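Long-range contact in enoyl-acyl carrier protein reductase (PDB 6KIA), which binds NADH and, as an enoyl-acyl carrier protein reductase, probably reduces the enoyl double bond in bacterial fatty acid synthesis: residues A[85-99]-A[122-134]. Sequence-based numbering, arbitrary orientation.
Sequences PLMAGFDLDAPAGEP and HIEKCRAVGVQRF. With NAI (1,4-dihydronicotinamide adenine dinucleotide), chain D.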
loop_
_atom_site.group_PDB
_atom_site.type_symbol
_atom_site.label_atom_id
_atom_site.label_comp_id
_atom_site.label_asym_id
_atom_site.label_seq_id
_atom_site.Cartn_x
_atom_site.Cartn_y
_atom_site.Cartn_z
ATOM N N PRO A 85 1.464 16.834 13.579
ATOM C CA PRO A 85 2.409 15.899 12.944
ATOM C C PRO A 85 2.155 14.434 13.310
ATOM O O PRO A 85 2.654 13.951 14.334
ATOM C CB PRO A 85 3.771 16.371 13.463
ATOM C CG PRO A 85 3.462 17.076 14.753
ATOM C CD PRO A 85 2.115 17.706 14.576
ATOM N N LEU A 86 1.420 13.726 12.450
ATOM C CA LEU A 86 0.996 12.366 12.734
ATOM C C LEU A 86 1.963 11.375 12.118
ATOM O O LEU A 86 1.573 10.510 11.322
ATOM C CB LEU A 86 -0.416 12.105 12.194
ATOM C CG LEU A 86 -1.618 12.239 13.128
ATOM C CD1 LEU A 86 -2.846 11.588 12.480
ATOM C CD2 LEU A 86 -1.340 11.660 14.502
ATOM N N MET A 87 3.236 11.514 12.473
ATOM C CA MET A 87 4.255 10.575 12.014
ATOM C C MET A 87 4.211 9.273 12.798
ATOM O O MET A 87 4.384 9.279 14.010
ATOM C CB MET A 87 5.645 11.193 12.164
ATOM C CG MET A 87 6.709 10.311 11.590
ATOM S SD MET A 87 6.848 10.524 9.829
ATOM C CE MET A 87 7.925 11.960 9.820
ATOM N N ALA A 88 3.990 8.151 12.115
ATOM C CA ALA A 88 3.985 6.860 12.798
ATOM C C ALA A 88 5.379 6.270 12.863
ATOM O O ALA A 88 6.300 6.760 12.217
ATOM C CB ALA A 88 3.050 5.900 12.134
ATOM N N GLY A 89 5.522 5.216 13.660
ATOM C CA GLY A 89 6.815 4.583 13.859
ATOM C C GLY A 89 7.518 5.197 15.047
ATOM O O GLY A 89 7.132 6.257 15.545
ATOM N N PHE A 90 8.583 4.542 15.497
ATOM C CA PHE A 90 9.292 5.013 16.679
ATOM C C PHE A 90 10.789 5.088 16.425
ATOM O O PHE A 90 11.564 5.258 17.357
ATOM C CB PHE A 90 8.990 4.105 17.884
ATOM C CG PHE A 90 9.403 2.667 17.692
ATOM C CD1 PHE A 90 8.581 1.777 17.008
ATOM C CD2 PHE A 90 10.606 2.194 18.213
ATOM C CE1 PHE A 90 8.946 0.453 16.826
ATOM C CE2 PHE A 90 10.991 0.873 18.030
ATOM C CZ PHE A 90 10.167 -0.007 17.335
ATOM N N ASP A 91 11.198 4.993 15.159
ATOM C CA ASP A 91 12.631 4.947 14.844
ATOM C C ASP A 91 13.394 6.221 15.238
ATOM O O ASP A 91 14.612 6.177 15.446
ATOM C CB ASP A 91 12.825 4.668 13.353
ATOM C CG ASP A 91 11.973 5.557 12.482
ATOM O OD1 ASP A 91 10.729 5.349 12.422
ATOM O OD2 ASP A 91 12.555 6.460 11.851
ATOM N N LEU A 92 12.689 7.344 15.382
ATOM C CA LEU A 92 13.335 8.592 15.805
ATOM C C LEU A 92 12.740 9.105 17.120
ATOM O O LEU A 92 12.796 10.299 17.429
ATOM C CB LEU A 92 13.212 9.661 14.707
ATOM C CG LEU A 92 14.044 9.399 13.436
ATOM C CD1 LEU A 92 13.723 10.383 12.316
ATOM C CD2 LEU A 92 15.554 9.363 13.714
ATOM N N ASP A 93 12.163 8.199 17.900
ATOM C CA ASP A 93 11.646 8.570 19.214
ATOM C C ASP A 93 12.551 8.103 20.363
ATOM O O ASP A 93 13.158 7.036 20.296
ATOM C CB ASP A 93 10.241 8.001 19.393
ATOM C CG ASP A 93 9.207 8.753 18.574
ATOM O OD1 ASP A 93 8.688 8.176 17.584
ATOM O OD2 ASP A 93 8.941 9.931 18.906
ATOM N N ALA A 94 12.604 8.897 21.429
ATOM C CA ALA A 94 13.383 8.550 22.618
ATOM C C ALA A 94 13.043 9.505 23.758
ATOM O O ALA A 94 12.584 10.617 23.512
ATOM C CB ALA A 94 14.889 8.588 22.313
ATOM N N PRO A 95 13.274 9.079 25.011
ATOM C CA PRO A 95 13.221 10.032 26.125
ATOM C C PRO A 95 14.246 11.141 25.914
ATOM O O PRO A 95 15.246 10.901 25.239
ATOM C CB PRO A 95 13.566 9.176 27.346
ATOM C CG PRO A 95 13.216 7.805 26.961
ATOM C CD PRO A 95 13.525 7.706 25.484
ATOM N N ALA A 96 13.976 12.335 26.431
ATOM C CA ALA A 96 14.845 13.496 26.221
ATOM C C ALA A 96 16.332 13.197 26.424
ATOM O O ALA A 96 16.745 12.680 27.461
ATOM C CB ALA A 96 14.426 14.628 27.151
ATOM N N GLY A 97 17.129 13.501 25.406
ATOM C CA GLY A 97 18.568 13.367 25.522
ATOM C C GLY A 97 19.140 11.967 25.392
ATOM O O GLY A 97 20.340 11.781 25.579
ATOM N N GLU A 98 18.303 10.978 25.100
ATOM C CA GLU A 98 18.782 9.597 24.998
ATOM C C GLU A 98 18.777 9.115 23.544
ATOM O O GLU A 98 18.087 9.696 22.699
ATOM C CB GLU A 98 17.941 8.671 25.885
ATOM C CG GLU A 98 17.737 9.201 27.297
ATOM C CD GLU A 98 17.027 8.208 28.207
ATOM O OE1 GLU A 98 16.755 7.072 27.759
ATOM O OE2 GLU A 98 16.731 8.570 29.368
ATOM N N PRO A 99 19.546 8.048 23.245
ATOM C CA PRO A 99 19.607 7.608 21.846
ATOM C C PRO A 99 18.258 7.129 21.318
ATOM O O PRO A 99 17.454 6.561 22.073
ATOM C CB PRO A 99 20.601 6.436 21.887
ATOM C CG PRO A 99 21.440 6.686 23.090
ATOM C CD PRO A 99 20.533 7.353 24.093
ATOM N N HIS A 122 16.019 -0.617 25.941
ATOM C CA HIS A 122 15.991 0.773 25.516
ATOM C C HIS A 122 15.066 0.940 24.306
ATOM O O HIS A 122 14.312 1.916 24.223
ATOM C CB HIS A 122 17.387 1.292 25.179
ATOM C CG HIS A 122 17.411 2.753 24.858
ATOM N ND1 HIS A 122 17.132 3.724 25.796
ATOM C CD2 HIS A 122 17.621 3.408 23.692
ATOM C CE1 HIS A 122 17.207 4.915 25.232
ATOM N NE2 HIS A 122 17.499 4.752 23.953
ATOM N N ILE A 123 15.105 -0.020 23.385
ATOM C CA ILE A 123 14.254 0.072 22.204
ATOM C C ILE A 123 12.783 0.059 22.625
ATOM O O ILE A 123 11.955 0.751 22.030
ATOM C CB ILE A 123 14.550 -1.053 21.197
ATOM C CG1 ILE A 123 15.847 -0.739 20.446
ATOM C CG2 ILE A 123 13.412 -1.196 20.175
ATOM C CD1 ILE A 123 16.360 -1.880 19.643
ATOM N N GLU A 124 12.463 -0.725 23.648
ATOM C CA GLU A 124 11.098 -0.786 24.161
ATOM C C GLU A 124 10.691 0.557 24.777
ATOM O O GLU A 124 9.551 1.031 24.600
ATOM C CB GLU A 124 10.964 -1.903 25.196
ATOM C CG GLU A 124 9.596 -1.953 25.869
ATOM C CD GLU A 124 8.451 -2.023 24.870
ATOM O OE1 GLU A 124 8.481 -2.901 23.981
ATOM O OE2 GLU A 124 7.519 -1.196 24.971
ATOM N N LYS A 125 11.620 1.170 25.503
ATOM C CA LYS A 125 11.376 2.518 26.019
ATOM C C LYS A 125 11.043 3.521 24.907
ATOM O O LYS A 125 10.087 4.313 24.996
ATOM C CB LYS A 125 12.576 2.985 26.825
ATOM C CG LYS A 125 12.404 4.323 27.517
ATOM C CD LYS A 125 13.614 4.620 28.389
ATOM C CE LYS A 125 14.235 3.323 28.905
ATOM N NZ LYS A 125 15.642 3.479 29.359
ATOM N N CYS A 126 11.831 3.461 23.846
ATOM C CA CYS A 126 11.593 4.295 22.665
ATOM C C CYS A 126 10.254 3.997 21.974
ATOM O O CYS A 126 9.557 4.919 21.518
ATOM C CB CYS A 126 12.742 4.136 21.664
ATOM S SG CYS A 126 14.348 4.725 22.268
ATOM N N ARG A 127 9.914 2.716 21.865
ATOM C CA ARG A 127 8.656 2.304 21.251
ATOM C C ARG A 127 7.494 2.896 22.024
ATOM O O ARG A 127 6.539 3.394 21.422
ATOM C CB ARG A 127 8.531 0.770 21.195
ATOM C CG ARG A 127 7.320 0.251 20.407
ATOM C CD ARG A 127 7.358 -1.256 20.177
ATOM N NE ARG A 127 6.609 -1.626 18.969
ATOM C CZ ARG A 127 6.526 -2.857 18.464
ATOM N NH1 ARG A 127 7.135 -3.870 19.067
ATOM N NH2 ARG A 127 5.818 -3.076 17.350
ATOM N N ALA A 128 7.567 2.827 23.357
ATOM C CA ALA A 128 6.522 3.399 24.211
ATOM C C ALA A 128 6.376 4.898 24.007
ATOM O O ALA A 128 5.250 5.403 23.851
ATOM C CB ALA A 128 6.795 3.100 25.680
ATOM N N VAL A 129 7.498 5.613 24.026
ATOM C CA VAL A 129 7.442 7.048 23.748
ATOM C C VAL A 129 6.801 7.349 22.367
ATOM O O VAL A 129 5.885 8.180 22.261
ATOM C CB VAL A 129 8.843 7.686 23.844
ATOM C CG1 VAL A 129 8.821 9.118 23.323
ATOM C CG2 VAL A 129 9.337 7.629 25.289
ATOM N N GLY A 130 7.230 6.642 21.325
ATOM C CA GLY A 130 6.699 6.887 19.994
ATOM C C GLY A 130 5.215 6.580 19.860
ATOM O O GLY A 130 4.458 7.311 19.201
ATOM N N VAL A 131 4.795 5.482 20.476
ATOM C CA VAL A 131 3.412 5.054 20.362
ATOM C C VAL A 131 2.517 6.034 21.092
ATOM O O VAL A 131 1.431 6.392 20.596
ATOM C CB VAL A 131 3.200 3.628 20.930
ATOM C CG1 VAL A 131 1.723 3.356 21.152
ATOM C CG2 VAL A 131 3.783 2.584 19.987
ATOM N N GLN A 132 2.977 6.517 22.247
ATOM C CA GLN A 132 2.148 7.448 22.994
ATOM C C GLN A 132 2.084 8.801 22.283
ATOM O O GLN A 132 1.030 9.452 22.268
ATOM C CB GLN A 132 2.687 7.619 24.416
ATOM C CG GLN A 132 1.786 8.460 25.322
ATOM C CD GLN A 132 0.440 7.807 25.535
ATOM O OE1 GLN A 132 0.353 6.712 26.105
ATOM N NE2 GLN A 132 -0.620 8.460 25.065
ATOM N N ARG A 133 3.185 9.195 21.654
ATOM C CA ARG A 133 3.177 10.382 20.814
ATOM C C ARG A 133 2.137 10.278 19.703
ATOM O O ARG A 133 1.376 11.229 19.481
ATOM C CB ARG A 133 4.553 10.625 20.198
ATOM C CG ARG A 133 4.564 11.806 19.252
ATOM C CD ARG A 133 5.933 12.041 18.629
ATOM N NE ARG A 133 6.434 10.871 17.909
ATOM C CZ ARG A 133 5.912 10.392 16.789
ATOM N NH1 ARG A 133 4.833 10.968 16.250
ATOM N NH2 ARG A 133 6.457 9.319 16.222
ATOM N N PHE A 134 2.120 9.140 19.008
ATOM C CA PHE A 134 1.158 8.954 17.913
ATOM C C PHE A 134 -0.294 8.941 18.407
ATOM O O PHE A 134 -1.164 9.579 17.797
ATOM C CB PHE A 134 1.449 7.674 17.128
ATOM C CG PHE A 134 0.647 7.560 15.860
ATOM C CD1 PHE A 134 1.059 8.206 14.695
ATOM C CD2 PHE A 134 -0.517 6.803 15.827
ATOM C CE1 PHE A 134 0.294 8.099 13.525
ATOM C CE2 PHE A 134 -1.267 6.687 14.654
ATOM C CZ PHE A 134 -0.856 7.339 13.511
HETATM P PA NAI D . 2.700 5.907 -1.264
HETATM O O1A NAI D . 2.022 6.897 -2.161
HETATM O O2A NAI D . 4.173 6.131 -0.983
HETATM O O5B NAI D . 1.853 5.840 0.080
HETATM C C5B NAI D . 2.499 5.548 1.302
HETATM C C4B NAI D . 1.487 6.050 2.377
HETATM O O4B NAI D . 2.096 5.621 3.738
HETATM C C3B NAI D . 1.363 7.329 2.393
HETATM O O3B NAI D . -0.041 7.756 2.632
HETATM C C2B NAI D . 2.333 7.833 3.634
HETATM O O2B NAI D . 1.935 9.192 4.045
HETATM C C1B NAI D . 2.160 6.929 4.534
HETATM N N9A NAI D . 3.373 6.740 5.357
HETATM C C8A NAI D . 4.614 6.279 5.119
HETATM N N7A NAI D . 5.304 6.346 6.255
HETATM C C5A NAI D . 4.483 6.845 7.210
HETATM C C6A NAI D . 4.771 7.097 8.543
HETATM N N6A NAI D . 5.947 6.932 9.350
HETATM N N1A NAI D . 3.796 7.604 9.316
HETATM C C2A NAI D . 2.562 7.872 8.786
HETATM N N3A NAI D . 2.277 7.617 7.454
HETATM C C4A NAI D . 3.275 7.100 6.670
HETATM O O3 NAI D . 2.607 4.377 -1.886
HETATM P PN NAI D . 1.342 3.380 -1.976
HETATM O O1N NAI D . 0.217 4.028 -2.722
HETATM O O2N NAI D . 1.914 2.154 -2.669
HETATM O O5D NAI D . 0.904 3.037 -0.481
HETATM C C5D NAI D . -0.421 3.259 -0.027
HETATM C C4D NAI D . -0.948 1.925 0.550
HETATM O O4D NAI D . -1.120 1.075 -0.444
HETATM C C3D NAI D . 0.094 1.282 1.463
HETATM O O3D NAI D . -0.457 0.852 2.662
HETATM C C2D NAI D . 0.517 0.055 0.626
HETATM O O2D NAI D . 1.136 -0.944 1.512
HETATM C C1D NAI D . -0.591 -0.331 0.050
HETATM N N1N NAI D . -0.382 -1.192 -1.113
HETATM C C2N NAI D . 0.581 -0.919 -2.061
HETATM C C3N NAI D . 0.784 -1.808 -3.125
HETATM C C7N NAI D . 1.818 -1.516 -4.211
HETATM O O7N NAI D . 2.219 -2.411 -4.951
HETATM N N7N NAI D . 2.300 -0.189 -4.359
HETATM C C4N NAI D . 0.020 -2.958 -3.267
HETATM C C5N NAI D . -0.989 -3.198 -2.328
HETATM C C6N NAI D . -1.178 -2.317 -1.257
HETATM O O HOH W 1 3.471 13.722 16.779
HETATM O O HOH W 2 4.570 6.646 16.527
#
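Arg133 runs straight to CD and then bends (chi3 57°), swinging its guanidinium round toward the 85-99 loop, one face near Gly130 O, while Asp93, with CG beside its own backbone N (chi1 -74°), turns its carboxylate toward the guanidinium of Arg133. The two flat groups are nearly coplanar: Arg133 NE meets Asp93 OD2, and Arg133 NH2 takes the syn lone pair of Asp93 OD1 at 2.9 Å in an almost straight salt-bridge bond. Arginine, with five N-H groups, also grips Met87 O end-on, Arg133 NH1 at 2.8 Å and Arg133 NH2 at 3.0 Å; the Asp93 and Met87 bonds together fix its plane. The next residue, Ala88, pairs with the NADH adenine through its backbone N and O, so the arginine probably steadies this binding loop. Gly130, lacking a side chain, lets Asp93 and Phe90 come close to the helix. The broad Phe90 face suits the aliphatic part of Arg127, whose CB makes a CH-pi contact 3.9 Å from the ring centroid; Ile123 CG2 meets the ring edge, and the Arg127 head group turns to Glu207. The imidazole edge of His122 offers an N-H to a backbone carbonyl: His122 NE2 donates to Pro99 O at 2.6 Å, the oxygen close to the imidazole plane. The loop after strand 80-83 of the Rossmann-type sheet is thus fastened along helix 120-146, with helix 196-219 packing on Ala88 and Phe90 and strand 47-56 on Leu86 and Met87.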